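Local coordinates for oxidoreductase, short-chain dehydrogenase/reductase family (Aeromonas hydrophila subsp. hydrophila, PDB 3L6E), which probably binds a nicotinamide nucleotide and reduces a ketone substrate, perhaps 3-dehydrosphinganine, as a Rossmann-fold short-chain dehydrogenase/reductase, at residues Val81-Gly86 / Val110-Val115; His5-Gly10 / Ser31-Arg36; Phe158-Arg163 / Asn175-Gly180; Gly75-Leu80 / Val120-Glu125; Ile21-Arg26 / Tyr206-Leu211. One frame throughout, in Å; residues are numbered along the deposited sequence.

The five contacts sample different layers of one Rossmann fold. Interactions 1 and 2 lie in its core and share a sheet, where strands 5-9 and 80-84 are neighbours; interaction 2 is strand-to-strand pairing by backbone hydrogen bonds, whereas interaction 1 lays helix 98-123 on the sheet through a buried histidine. Interaction 4 uses that helix again, at its C-terminal end, with purely apolar side-chain pairs nearer the surface. Interaction 3, on the far side of the chain's centre from interaction 2, mixes leucine packing with polar groups and a bridging water. Interaction 5 joins two helices, apolar inside and sealed by a salt bridge outside, close to the second subunit.

Interaction 1: Val81-Gly86 / Val110-Val115. Unlike the reference sequence in segment 110-115: Val-110 (reference Ile).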
# COMPACT_ATOMS: atom_id res chain seq x y z
N VAL A 81 -11.57 -6.99 11.07
CA VAL A 81 -12.25 -7.97 10.25
C VAL A 81 -11.54 -8.00 8.91
O VAL A 81 -11.51 -7.01 8.16
CB VAL A 81 -13.78 -7.73 10.12
CG1 VAL A 81 -14.42 -8.80 9.23
CG2 VAL A 81 -14.43 -7.82 11.50
N LEU A 82 -10.93 -9.14 8.64
CA LEU A 82 -10.16 -9.34 7.44
C LEU A 82 -10.98 -10.22 6.54
O LEU A 82 -11.15 -11.41 6.80
CB LEU A 82 -8.84 -10.02 7.77
CG LEU A 82 -7.57 -9.37 7.23
CD1 LEU A 82 -6.37 -10.28 7.45
CD2 LEU A 82 -7.72 -9.05 5.77
N HIS A 83 -11.55 -9.62 5.51
CA HIS A 83 -12.40 -10.38 4.62
C HIS A 83 -11.62 -10.84 3.39
O HIS A 83 -11.14 -10.02 2.61
CB HIS A 83 -13.65 -9.61 4.21
CG HIS A 83 -14.61 -10.43 3.41
ND1 HIS A 83 -14.87 -10.19 2.08
CD2 HIS A 83 -15.34 -11.53 3.74
CE1 HIS A 83 -15.72 -11.09 1.63
NE2 HIS A 83 -16.02 -11.92 2.62
N CYS A 84 -11.48 -12.15 3.27
CA CYS A 84 -10.84 -12.76 2.12
C CYS A 84 -11.88 -13.40 1.23
O CYS A 84 -12.17 -14.57 1.38
CB CYS A 84 -9.84 -13.82 2.57
SG CYS A 84 -8.47 -13.14 3.46
N ALA A 85 -12.46 -12.60 0.33
CA ALA A 85 -13.48 -13.13 -0.59
C ALA A 85 -12.91 -14.26 -1.45
O ALA A 85 -13.66 -15.11 -1.91
CB ALA A 85 -14.06 -12.03 -1.45
N GLY A 86 -11.59 -14.28 -1.62
CA GLY A 86 -10.92 -15.31 -2.41
C GLY A 86 -11.17 -15.04 -3.88
O GLY A 86 -11.00 -13.90 -4.33
N VAL A 110 -21.87 -10.96 -2.42
CA VAL A 110 -22.83 -11.18 -1.35
C VAL A 110 -22.11 -11.38 -0.01
O VAL A 110 -22.49 -10.78 1.00
CB VAL A 110 -23.76 -12.37 -1.66
CG1 VAL A 110 -24.67 -12.69 -0.49
CG2 VAL A 110 -24.60 -12.09 -2.91
N SER A 111 -21.08 -12.22 -0.01
CA SER A 111 -20.32 -12.44 1.22
C SER A 111 -19.68 -11.12 1.60
O SER A 111 -19.70 -10.74 2.76
CB SER A 111 -19.29 -13.57 1.07
OG SER A 111 -18.12 -13.15 0.38
N THR A 112 -19.16 -10.39 0.61
CA THR A 112 -18.49 -9.13 0.90
C THR A 112 -19.45 -8.14 1.56
O THR A 112 -19.09 -7.50 2.54
CB THR A 112 -17.79 -8.51 -0.32
OG1 THR A 112 -16.77 -9.39 -0.78
CG2 THR A 112 -17.14 -7.19 0.05
N ILE A 113 -20.65 -8.04 1.01
CA ILE A 113 -21.68 -7.12 1.53
C ILE A 113 -22.17 -7.48 2.93
O ILE A 113 -22.31 -6.61 3.79
CB ILE A 113 -22.85 -6.97 0.55
CG1 ILE A 113 -22.37 -6.20 -0.69
CG2 ILE A 113 -24.03 -6.25 1.20
CD1 ILE A 113 -23.38 -6.06 -1.80
N LEU A 114 -22.41 -8.77 3.16
CA LEU A 114 -22.92 -9.26 4.44
C LEU A 114 -21.89 -9.17 5.56
O LEU A 114 -22.22 -8.80 6.69
CB LEU A 114 -23.42 -10.70 4.30
CG LEU A 114 -24.64 -10.98 3.43
CD1 LEU A 114 -24.67 -12.45 3.08
CD2 LEU A 114 -25.96 -10.55 4.10
N VAL A 115 -20.63 -9.47 5.25
CA VAL A 115 -19.57 -9.31 6.25
C VAL A 115 -19.42 -7.83 6.62
O VAL A 115 -19.25 -7.48 7.79
CB VAL A 115 -18.25 -9.94 5.76
CG1 VAL A 115 -17.06 -9.54 6.64
CG2 VAL A 115 -18.40 -11.46 5.69
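Ser-111 OG, already hydrogen-bonded to the backbone O of Ser-107 one helical turn earlier, is also approached by the ring of His-83, whose NE2 makes a weak, bent bond to it at 3.3 Å (122° at the hydrogen). The hydroxyl lies in the plane of the imidazole, at its edge. Its chi1 of 78° sets OG between the backbone N and carbonyl carbon of its own residue, and the same torsion keeps OG within bonding distance of Ser-107 O. A second hydroxyl reaches the same ring edge: Thr-112 OG1 stands 3.1 Å from His-83 CE1, while its stronger partner is the O of Asn-108. Beside NE2, Val-115 CG2 packs obliquely 3.6 Å from His-83 CD2, and Val-115 CG1 meets Val-81 CG1 at 3.8 Å. A histidine fits here because its flat ring spans strand to helix and offers nitrogen to the hydroxyl and ring carbon to the valine; its ND1 is held weakly by Asn-132 OD1. The small Ala-85 brings only CB against Thr-112 OG1. The strand and helix segments run nearly antiparallel, at 170°, as expected for a helix that follows its strand in a Rossmann beta-alpha-beta crossover. Strand 80-84 lies between strands 5-9 and 128-137, and helix 98-123 covers it with helix 61-75 beside Val-115 and helix 145-165 beside Thr-112.

Interaction 2: His5-Gly10 / Ser31-Arg36. With SO4 (sulfate ion), chain C.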
# COMPACT_ATOMS: atom_id res chain seq x y z
N HIS A 5 -8.27 -9.34 19.28
CA HIS A 5 -9.14 -10.23 18.50
C HIS A 5 -9.28 -9.82 17.03
O HIS A 5 -9.66 -8.69 16.72
CB HIS A 5 -10.51 -10.36 19.14
CG HIS A 5 -11.38 -11.39 18.51
ND1 HIS A 5 -12.75 -11.28 18.44
CD2 HIS A 5 -11.06 -12.55 17.88
CE1 HIS A 5 -13.24 -12.34 17.82
NE2 HIS A 5 -12.24 -13.12 17.47
N ILE A 6 -8.96 -10.77 16.15
CA ILE A 6 -9.09 -10.58 14.71
C ILE A 6 -10.03 -11.64 14.14
O ILE A 6 -10.00 -12.80 14.55
CB ILE A 6 -7.73 -10.71 13.97
CG1 ILE A 6 -6.63 -9.92 14.70
CG2 ILE A 6 -7.86 -10.32 12.45
CD1 ILE A 6 -6.76 -8.42 14.57
N ILE A 7 -10.87 -11.23 13.21
CA ILE A 7 -11.69 -12.16 12.47
C ILE A 7 -11.12 -12.25 11.07
O ILE A 7 -10.90 -11.22 10.42
CB ILE A 7 -13.14 -11.70 12.40
CG1 ILE A 7 -13.80 -11.83 13.78
CG2 ILE A 7 -13.94 -12.53 11.37
CD1 ILE A 7 -15.20 -11.25 13.80
N VAL A 8 -10.93 -13.46 10.58
CA VAL A 8 -10.46 -13.67 9.23
C VAL A 8 -11.38 -14.61 8.49
O VAL A 8 -11.56 -15.74 8.89
CB VAL A 8 -9.05 -14.25 9.20
CG1 VAL A 8 -8.62 -14.50 7.80
CG2 VAL A 8 -8.09 -13.33 9.89
N THR A 9 -11.96 -14.14 7.40
CA THR A 9 -12.79 -15.00 6.58
C THR A 9 -11.96 -15.64 5.49
O THR A 9 -10.86 -15.22 5.22
CB THR A 9 -13.93 -14.24 5.93
OG1 THR A 9 -13.40 -13.24 5.08
CG2 THR A 9 -14.79 -13.59 6.95
N GLY A 10 -12.51 -16.67 4.86
CA GLY A 10 -11.78 -17.41 3.86
C GLY A 10 -10.49 -17.89 4.45
O GLY A 10 -9.44 -17.81 3.83
N SER A 31 -10.34 -15.51 15.06
CA SER A 31 -11.53 -16.30 14.75
C SER A 31 -11.52 -16.60 13.25
O SER A 31 -11.73 -15.70 12.41
CB SER A 31 -12.80 -15.54 15.12
OG SER A 31 -12.98 -15.54 16.51
N MSE A 32 -11.22 -17.85 12.91
CA MSE A 32 -11.11 -18.24 11.50
C MSE A 32 -12.48 -18.62 10.95
O MSE A 32 -13.13 -19.52 11.47
CB MSE A 32 -10.16 -19.43 11.36
CG MSE A 32 -8.80 -19.23 12.00
SE MSE A 32 -7.64 -20.78 11.81
CE MSE A 32 -8.77 -22.13 12.65
N MSE A 33 -12.93 -17.93 9.91
CA MSE A 33 -14.17 -18.34 9.25
C MSE A 33 -13.91 -18.91 7.86
O MSE A 33 -13.18 -18.32 7.08
CB MSE A 33 -15.15 -17.17 9.15
CG MSE A 33 -15.58 -16.65 10.51
SE MSE A 33 -16.82 -15.17 10.31
CE MSE A 33 -16.97 -14.69 12.21
N GLY A 34 -14.52 -20.07 7.58
CA GLY A 34 -14.33 -20.73 6.31
C GLY A 34 -15.40 -21.75 5.97
O GLY A 34 -16.10 -22.26 6.85
N ARG A 35 -15.53 -22.03 4.68
CA ARG A 35 -16.51 -23.00 4.17
C ARG A 35 -16.03 -24.44 4.34
O ARG A 35 -16.84 -25.36 4.37
CB ARG A 35 -16.74 -22.73 2.68
CG ARG A 35 -18.07 -22.11 2.33
CD ARG A 35 -18.96 -23.12 1.62
NE ARG A 35 -19.73 -23.96 2.55
CZ ARG A 35 -20.72 -24.77 2.18
NH1 ARG A 35 -21.09 -24.87 0.90
NH2 ARG A 35 -21.36 -25.49 3.10
N ARG A 36 -14.72 -24.63 4.44
CA ARG A 36 -14.10 -25.95 4.37
C ARG A 36 -13.52 -26.38 5.71
O ARG A 36 -12.41 -25.96 6.08
CB ARG A 36 -12.99 -25.96 3.31
CG ARG A 36 -13.48 -26.01 1.88
CD ARG A 36 -12.34 -25.82 0.90
NE ARG A 36 -11.85 -24.44 0.88
CZ ARG A 36 -10.84 -24.02 0.12
NH1 ARG A 36 -10.46 -22.75 0.15
NH2 ARG A 36 -10.20 -24.88 -0.66
S SO4 C . -12.59 -21.28 2.77
O1 SO4 C . -12.44 -22.72 2.85
O2 SO4 C . -14.00 -20.90 2.75
O3 SO4 C . -11.95 -20.76 3.97
O4 SO4 C . -11.94 -20.79 1.54
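This is the first beta-alpha-beta unit of the Rossmann fold: strands 5-9 and 29-34 run parallel in the sheet, linked by helix 14-25. Ser-31 N donates to Ile-6 O at 2.8 Å, Val-8 N to Ser-31 O at 3.0 Å, and Met-33 N to Val-8 O at 2.8 Å, so strand 5-9 both gives and receives. At the start of the pair, His-5 NE2 and Ser-31 OG share a hydrogen bond of 2.7 Å in the plane of the imidazole; chi1 of -172° swings the ring towards the serine, while Gly-76 O holds ND1. A serine is small enough to let the ring come this close. On the face that carries Ser-31, selenomethionine Met-33, extended beyond CG, lays its CE 3.8 Å from Ile-7 CG2, a flexible chain lying along a branched one under helix 61-75. Beyond the strand ends a sulfate, probably from the crystallisation liquor, lies beside the glycine-rich turn and is also bound by Gly-12 N. Gly-34 CA lies 3.3 Å from sulfate O3. Arg-35 N donates to sulfate O2, and Arg-36 reaches it edge-on, with NE 2.7 Å from O1 and NH1 2.8 Å from O4.

Interaction 3: Phe158-Arg163 / Asn175-Gly180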
# COMPACT_ATOMS: atom_id res chain seq x y z
N PHE A 158 -18.97 -1.24 -4.26
CA PHE A 158 -19.66 -1.33 -2.97
C PHE A 158 -18.82 -0.73 -1.83
O PHE A 158 -19.30 0.14 -1.11
CB PHE A 158 -20.02 -2.79 -2.64
CG PHE A 158 -20.55 -2.97 -1.24
CD1 PHE A 158 -21.85 -2.60 -0.91
CD2 PHE A 158 -19.73 -3.48 -0.23
CE1 PHE A 158 -22.33 -2.75 0.39
CE2 PHE A 158 -20.20 -3.62 1.07
CZ PHE A 158 -21.51 -3.26 1.38
N LEU A 159 -17.58 -1.16 -1.70
CA LEU A 159 -16.75 -0.79 -0.54
C LEU A 159 -16.32 0.67 -0.48
O LEU A 159 -16.35 1.26 0.60
CB LEU A 159 -15.51 -1.68 -0.44
CG LEU A 159 -15.76 -3.16 -0.22
CD1 LEU A 159 -14.46 -3.90 -0.48
CD2 LEU A 159 -16.33 -3.47 1.18
N GLU A 160 -15.94 1.24 -1.63
CA GLU A 160 -15.54 2.65 -1.69
C GLU A 160 -16.74 3.56 -1.50
O GLU A 160 -16.61 4.70 -1.07
CB GLU A 160 -14.84 2.98 -3.02
CG GLU A 160 -13.43 2.36 -3.17
CD GLU A 160 -12.69 2.79 -4.44
OE1 GLU A 160 -13.25 3.59 -5.23
OE2 GLU A 160 -11.55 2.33 -4.65
N SER A 161 -17.92 3.06 -1.87
CA SER A 161 -19.17 3.74 -1.62
C SER A 161 -19.55 3.61 -0.15
O SER A 161 -20.11 4.53 0.44
CB SER A 161 -20.26 3.17 -2.52
OG SER A 161 -21.54 3.59 -2.11
N LEU A 162 -19.23 2.46 0.45
CA LEU A 162 -19.48 2.27 1.88
C LEU A 162 -18.51 3.12 2.71
O LEU A 162 -18.91 3.69 3.73
CB LEU A 162 -19.37 0.80 2.27
CG LEU A 162 -19.62 0.45 3.75
CD1 LEU A 162 -20.98 0.99 4.21
CD2 LEU A 162 -19.54 -1.04 3.96
N ARG A 163 -17.25 3.19 2.27
CA ARG A 163 -16.25 3.96 3.02
C ARG A 163 -16.52 5.46 3.00
O ARG A 163 -16.32 6.13 4.02
CB ARG A 163 -14.81 3.64 2.63
CG ARG A 163 -14.41 3.96 1.21
CD ARG A 163 -12.98 4.48 1.12
NE ARG A 163 -11.98 3.58 1.69
CZ ARG A 163 -10.95 3.06 1.02
NH1 ARG A 163 -10.09 2.27 1.64
NH2 ARG A 163 -10.76 3.34 -0.25
N ASN A 175 -8.68 -1.48 1.77
CA ASN A 175 -8.84 -2.38 0.63
C ASN A 175 -7.47 -2.87 0.14
O ASN A 175 -6.61 -2.08 -0.14
CB ASN A 175 -9.60 -1.68 -0.49
CG ASN A 175 -11.04 -1.35 -0.12
OD1 ASN A 175 -11.68 -2.03 0.69
ND2 ASN A 175 -11.56 -0.31 -0.74
N LEU A 176 -7.28 -4.18 0.06
CA LEU A 176 -5.97 -4.75 -0.25
C LEU A 176 -6.05 -5.56 -1.56
O LEU A 176 -6.95 -6.37 -1.71
CB LEU A 176 -5.50 -5.67 0.89
CG LEU A 176 -5.63 -5.09 2.32
CD1 LEU A 176 -5.61 -6.18 3.37
CD2 LEU A 176 -4.58 -4.05 2.63
N TYR A 177 -5.08 -5.33 -2.45
CA TYR A 177 -5.10 -5.90 -3.80
C TYR A 177 -3.83 -6.71 -4.15
O TYR A 177 -2.90 -6.18 -4.74
CB TYR A 177 -5.27 -4.77 -4.82
CG TYR A 177 -6.51 -3.92 -4.59
CD1 TYR A 177 -6.55 -2.93 -3.58
CD2 TYR A 177 -7.62 -4.08 -5.40
CE1 TYR A 177 -7.68 -2.13 -3.40
CE2 TYR A 177 -8.76 -3.30 -5.24
CZ TYR A 177 -8.78 -2.32 -4.24
OH TYR A 177 -9.93 -1.57 -4.08
N PRO A 178 -3.78 -7.97 -3.73
CA PRO A 178 -2.70 -8.85 -4.19
C PRO A 178 -3.03 -9.34 -5.59
O PRO A 178 -3.96 -10.13 -5.73
CB PRO A 178 -2.81 -10.06 -3.25
CG PRO A 178 -3.96 -9.79 -2.32
CD PRO A 178 -4.76 -8.67 -2.89
N SER A 179 -2.31 -8.88 -6.60
CA SER A 179 -2.50 -9.35 -7.97
C SER A 179 -1.44 -10.36 -8.36
O SER A 179 -0.26 -10.03 -8.47
CB SER A 179 -2.43 -8.20 -8.97
OG SER A 179 -3.67 -7.54 -9.07
N GLY A 180 -1.86 -11.61 -8.56
CA GLY A 180 -0.97 -12.64 -9.08
C GLY A 180 -0.75 -13.79 -8.12
O GLY A 180 0.34 -14.37 -8.08
O HOH W 1 -9.95 0.83 -3.13
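Helix segment 158-163 and strand segment 175-180 run close to antiparallel, at 154°, with their axes 11.3 Å apart, a spacing that only side chains span. Asn-175 sits in the middle of the contact. Its amide packs against Leu-159, whose CB and CD1 supply an apolar flank, and against Arg-163, whose side chain runs to meet that of the asparagine; there the amide rests over one face of the guanidinium, towards the rim. The two planes are 34° apart, so the groups are tilted and not truly stacked. Arg-163 reaches this spot by a compact route: chi1 of 64° and turns at chi2 and chi3 bend the chain so that the guanidinium comes against the amide. The guanidinium is fixed by other partners, with NH1 on the carbonyls of Leu-173 and Thr-220 and NH2 in a salt bridge with Asp-221, so a long, many-handed side chain suits the place. Helix 145-165 is the connection of a beta-alpha-beta crossover between strands 128-137 and 171-181 of the Rossmann fold, and this contact lays the helix on the strand it leads into. Near the edge, Glu-160 stretches out, extended beyond CG, and meets Tyr-177 through a water. The water donates to Glu-160 OE2 at 2.7 Å and accepts from Tyr-177 OH at 2.6 Å, bridging two oxygens that stand 4.3 Å apart directly. Glu-160 OE2 is further held by a salt bridge from Arg-156 NE, while the ring of Tyr-177 stacks with Phe-223 on strand 217-226.

Interaction 4: Gly75-Leu80 / Val120-Glu125. Unlike the reference sequence in segment 120-125: Glu-125 (reference Asp).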
# COMPACT_ATOMS: atom_id res chain seq x y z
N GLY A 75 -13.92 -14.51 21.33
CA GLY A 75 -12.86 -13.52 21.42
C GLY A 75 -13.27 -12.11 21.77
O GLY A 75 -12.43 -11.22 21.80
N GLY A 76 -14.55 -11.90 22.05
CA GLY A 76 -15.05 -10.54 22.27
C GLY A 76 -15.08 -9.79 20.95
O GLY A 76 -14.80 -10.36 19.88
N LEU A 77 -15.45 -8.51 21.02
CA LEU A 77 -15.55 -7.68 19.82
C LEU A 77 -14.19 -7.62 19.13
O LEU A 77 -13.16 -7.53 19.82
CB LEU A 77 -16.05 -6.27 20.15
CG LEU A 77 -17.43 -6.13 20.79
CD1 LEU A 77 -17.76 -4.66 21.03
CD2 LEU A 77 -18.52 -6.79 19.95
N PRO A 78 -14.18 -7.68 17.78
CA PRO A 78 -12.93 -7.65 17.04
C PRO A 78 -12.38 -6.25 16.79
O PRO A 78 -13.16 -5.31 16.65
CB PRO A 78 -13.29 -8.30 15.70
CG PRO A 78 -14.75 -8.06 15.52
CD PRO A 78 -15.35 -7.95 16.91
N GLU A 79 -11.06 -6.14 16.75
CA GLU A 79 -10.38 -4.94 16.26
C GLU A 79 -10.27 -4.93 14.72
O GLU A 79 -10.28 -3.86 14.08
CB GLU A 79 -8.98 -4.83 16.85
CG GLU A 79 -8.91 -4.93 18.37
CD GLU A 79 -7.48 -4.91 18.89
OE1 GLU A 79 -7.27 -4.46 20.04
OE2 GLU A 79 -6.57 -5.35 18.14
N LEU A 80 -10.15 -6.11 14.12
CA LEU A 80 -9.97 -6.20 12.67
C LEU A 80 -10.80 -7.33 12.10
O LEU A 80 -10.78 -8.46 12.61
CB LEU A 80 -8.48 -6.36 12.30
CG LEU A 80 -8.08 -6.82 10.89
CD1 LEU A 80 -8.49 -5.80 9.84
CD2 LEU A 80 -6.57 -7.12 10.78
N VAL A 120 -20.22 -3.27 10.37
CA VAL A 120 -20.75 -1.94 10.69
C VAL A 120 -21.61 -2.06 11.95
O VAL A 120 -21.44 -1.32 12.93
CB VAL A 120 -21.58 -1.37 9.50
CG1 VAL A 120 -22.26 -0.05 9.88
CG2 VAL A 120 -20.71 -1.19 8.24
N ARG A 121 -22.51 -3.03 11.94
CA ARG A 121 -23.38 -3.31 13.07
C ARG A 121 -22.57 -3.54 14.36
O ARG A 121 -22.82 -2.90 15.39
CB ARG A 121 -24.28 -4.50 12.74
CG ARG A 121 -25.04 -5.06 13.93
CD ARG A 121 -25.74 -6.36 13.55
NE ARG A 121 -24.97 -7.54 13.96
CZ ARG A 121 -24.89 -8.00 15.22
NH1 ARG A 121 -25.52 -7.37 16.21
NH2 ARG A 121 -24.17 -9.08 15.48
N LEU A 122 -21.58 -4.44 14.28
CA LEU A 122 -20.80 -4.85 15.46
C LEU A 122 -19.85 -3.78 16.01
O LEU A 122 -19.82 -3.53 17.22
CB LEU A 122 -19.99 -6.11 15.16
CG LEU A 122 -20.64 -7.43 15.53
CD1 LEU A 122 -19.77 -8.58 15.02
CD2 LEU A 122 -20.89 -7.54 17.05
N ILE A 123 -19.08 -3.15 15.12
CA ILE A 123 -18.03 -2.24 15.55
C ILE A 123 -18.06 -0.86 14.87
O ILE A 123 -17.09 -0.11 14.93
CB ILE A 123 -16.61 -2.91 15.49
CG1 ILE A 123 -16.27 -3.38 14.06
CG2 ILE A 123 -16.52 -4.07 16.46
CD1 ILE A 123 -14.76 -3.71 13.86
N GLY A 124 -19.19 -0.52 14.26
CA GLY A 124 -19.34 0.79 13.62
C GLY A 124 -19.22 1.96 14.59
O GLY A 124 -18.66 3.00 14.26
N GLU A 125 -19.72 1.79 15.81
CA GLU A 125 -19.62 2.86 16.80
C GLU A 125 -18.34 2.82 17.62
O GLU A 125 -17.76 3.85 17.94
CB GLU A 125 -20.85 2.89 17.70
CG GLU A 125 -22.13 3.19 16.92
CD GLU A 125 -23.12 4.02 17.71
OE1 GLU A 125 -22.71 5.06 18.28
OE2 GLU A 125 -24.31 3.64 17.74
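Ile-123 has chi1 of 59°, which puts CG1 between its own backbone N and carbonyl carbon and swings CG2 and CD1 towards Pro-78, while Leu-77, with CG opposite its carbonyl carbon (chi1 -61°), reaches across to Leu-122 with its CD2 branch. In this Rossmann fold the contact joins the loop between helix 61-75 and strand 80-84 to the C-terminal end of helix 98-123. No hydrogen bond crosses it. Leu-77 CD2 touches Leu-122 CD2 at 3.8 Å, methyl to methyl at an oblique angle, and Leu-77 CB lies 4.3 Å from Ile-123 CG2. Leu-77 is itself exposed, but its end turns to Leu-122, and it also meets Val-72; Leu-122 packs on Phe-68 and Val-72, so the two leucines extend the apolar side of helix 61-75. Proline suits its position in the loop because its rigid ring offers a compact carbon surface to its neighbours. Pro-78 CD sits 4.1 Å from Ile-123 CG2, and the ring also touches His-5 and Ile-7 of strand 5-9. Gly-76, with positive phi just after helix 61-75, turns the chain away from the helix and into this loop. The carbonyl of Pro-78, weakly bonded by Arg-126 NH1, faces two carbons of one branched side chain, its O lying 3.6 Å from both CG2 and CD1 of Ile-123.

Interaction 5: Ile21-Arg26 / Tyr206-Leu211; sequences IGLVER and YMLDAL
Leu-208 fills the tight inner part of this contact, and the salt bridge of Arg-26 to Asp-209 marks its outer, more open side. Both segments are ends of helices that cover the same side of the Rossmann sheet, 14-25 and 200-210. Leu-208 sends CD1 to within 3.6 Å of Gly-22 CA and CD2 to 3.6 Å from Leu-23 CD2. With only hydrogens on its alpha carbon, Gly-22 lets the leucine methyl come down onto the helix backbone; Leu-23 in turn rests on Ile-6 and Val-8 of strand 5-9. Towards solvent the packing gives way to charge. Arg-26, exposed and just past its helix end, runs extended from CG to NE, so that its guanidinium passes flat over Leu-208, whose CB lies 3.7 Å above the centre of one face. The long chain thus covers the leucine before its charged end reaches Asp-209, which also packs on Asp-209 of the second subunit. Guanidinium and carboxylate planes stand 54° apart. Both terminal nitrogens grip a single oxygen, which lies in the guanidinium plane: Asp-209 OD1 is 2.8 Å from Arg-26 NH1 and 3.0 Å from Arg-26 NH2.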
# COMPACT_ATOMS: atom_id res chain seq x y z
N ILE A 21 -1.83 -17.22 10.26
CA ILE A 21 -0.54 -17.56 10.84
C ILE A 21 0.22 -16.32 11.28
O ILE A 21 0.76 -16.28 12.39
CB ILE A 21 0.33 -18.44 9.89
CG1 ILE A 21 -0.40 -19.75 9.55
CG2 ILE A 21 1.72 -18.69 10.51
CD1 ILE A 21 0.29 -20.64 8.55
N GLY A 22 0.25 -15.31 10.41
CA GLY A 22 1.03 -14.09 10.63
C GLY A 22 0.55 -13.26 11.80
O GLY A 22 1.36 -12.73 12.56
N LEU A 23 -0.77 -13.13 11.93
CA LEU A 23 -1.40 -12.41 13.03
C LEU A 23 -1.21 -13.15 14.35
O LEU A 23 -1.09 -12.54 15.41
CB LEU A 23 -2.91 -12.23 12.76
CG LEU A 23 -3.37 -11.30 11.62
CD1 LEU A 23 -4.72 -11.72 11.06
CD2 LEU A 23 -3.39 -9.84 12.05
N VAL A 24 -1.18 -14.48 14.29
CA VAL A 24 -0.90 -15.27 15.49
C VAL A 24 0.53 -15.04 15.97
O VAL A 24 0.77 -14.81 17.18
CB VAL A 24 -1.16 -16.78 15.28
CG1 VAL A 24 -0.52 -17.63 16.42
CG2 VAL A 24 -2.66 -17.03 15.20
N GLU A 25 1.48 -15.12 15.03
CA GLU A 25 2.90 -14.85 15.31
C GLU A 25 3.11 -13.44 15.86
O GLU A 25 4.03 -13.21 16.63
CB GLU A 25 3.75 -15.08 14.05
CG GLU A 25 3.88 -16.55 13.62
CD GLU A 25 4.74 -16.75 12.36
OE1 GLU A 25 5.09 -15.75 11.69
OE2 GLU A 25 5.06 -17.92 12.04
N ARG A 26 2.26 -12.49 15.45
CA ARG A 26 2.31 -11.12 15.99
C ARG A 26 1.49 -10.96 17.29
O ARG A 26 1.22 -9.84 17.74
CB ARG A 26 1.91 -10.10 14.91
CG ARG A 26 2.89 -9.99 13.71
CD ARG A 26 2.19 -9.50 12.43
NE ARG A 26 3.00 -9.62 11.21
CZ ARG A 26 3.49 -8.60 10.51
NH1 ARG A 26 4.20 -8.81 9.40
NH2 ARG A 26 3.27 -7.35 10.90
N TYR A 206 3.33 -8.13 3.56
CA TYR A 206 3.03 -6.76 3.14
C TYR A 206 1.73 -6.25 3.74
O TYR A 206 1.67 -5.12 4.21
CB TYR A 206 2.90 -6.62 1.62
CG TYR A 206 4.22 -6.57 0.89
CD1 TYR A 206 5.19 -5.62 1.24
CD2 TYR A 206 4.51 -7.47 -0.12
CE1 TYR A 206 6.41 -5.59 0.57
CE2 TYR A 206 5.70 -7.43 -0.79
CZ TYR A 206 6.64 -6.49 -0.45
OH TYR A 206 7.83 -6.48 -1.14
N MSE A 207 0.70 -7.09 3.67
CA MSE A 207 -0.65 -6.74 4.11
C MSE A 207 -0.69 -6.47 5.63
O MSE A 207 -1.24 -5.46 6.07
CB MSE A 207 -1.66 -7.83 3.72
CG MSE A 207 -1.85 -8.00 2.22
SE MSE A 207 -2.95 -9.56 1.69
CE MSE A 207 -4.69 -8.86 2.04
N LEU A 208 -0.08 -7.36 6.40
CA LEU A 208 -0.05 -7.22 7.85
C LEU A 208 0.82 -6.05 8.31
O LEU A 208 0.49 -5.38 9.28
CB LEU A 208 0.40 -8.51 8.54
CG LEU A 208 -0.47 -9.74 8.31
CD1 LEU A 208 0.18 -10.97 8.94
CD2 LEU A 208 -1.89 -9.56 8.79
N ASP A 209 1.93 -5.80 7.61
CA ASP A 209 2.68 -4.58 7.90
C ASP A 209 1.80 -3.37 7.60
O ASP A 209 1.76 -2.43 8.36
CB ASP A 209 3.98 -4.49 7.10
CG ASP A 209 5.05 -5.42 7.61
OD1 ASP A 209 4.79 -6.19 8.55
OD2 ASP A 209 6.17 -5.38 7.07
N ALA A 210 1.09 -3.41 6.49
CA ALA A 210 0.25 -2.30 6.11
C ALA A 210 -0.88 -2.10 7.15
O ALA A 210 -1.30 -0.99 7.40
CB ALA A 210 -0.31 -2.51 4.73
N LEU A 211 -1.36 -3.18 7.76
CA LEU A 211 -2.46 -3.06 8.71
C LEU A 211 -2.03 -2.71 10.14
O LEU A 211 -2.87 -2.67 11.03
CB LEU A 211 -3.30 -4.35 8.72
CG LEU A 211 -4.16 -4.62 7.50
CD1 LEU A 211 -4.69 -6.06 7.54
CD2 LEU A 211 -5.30 -3.59 7.40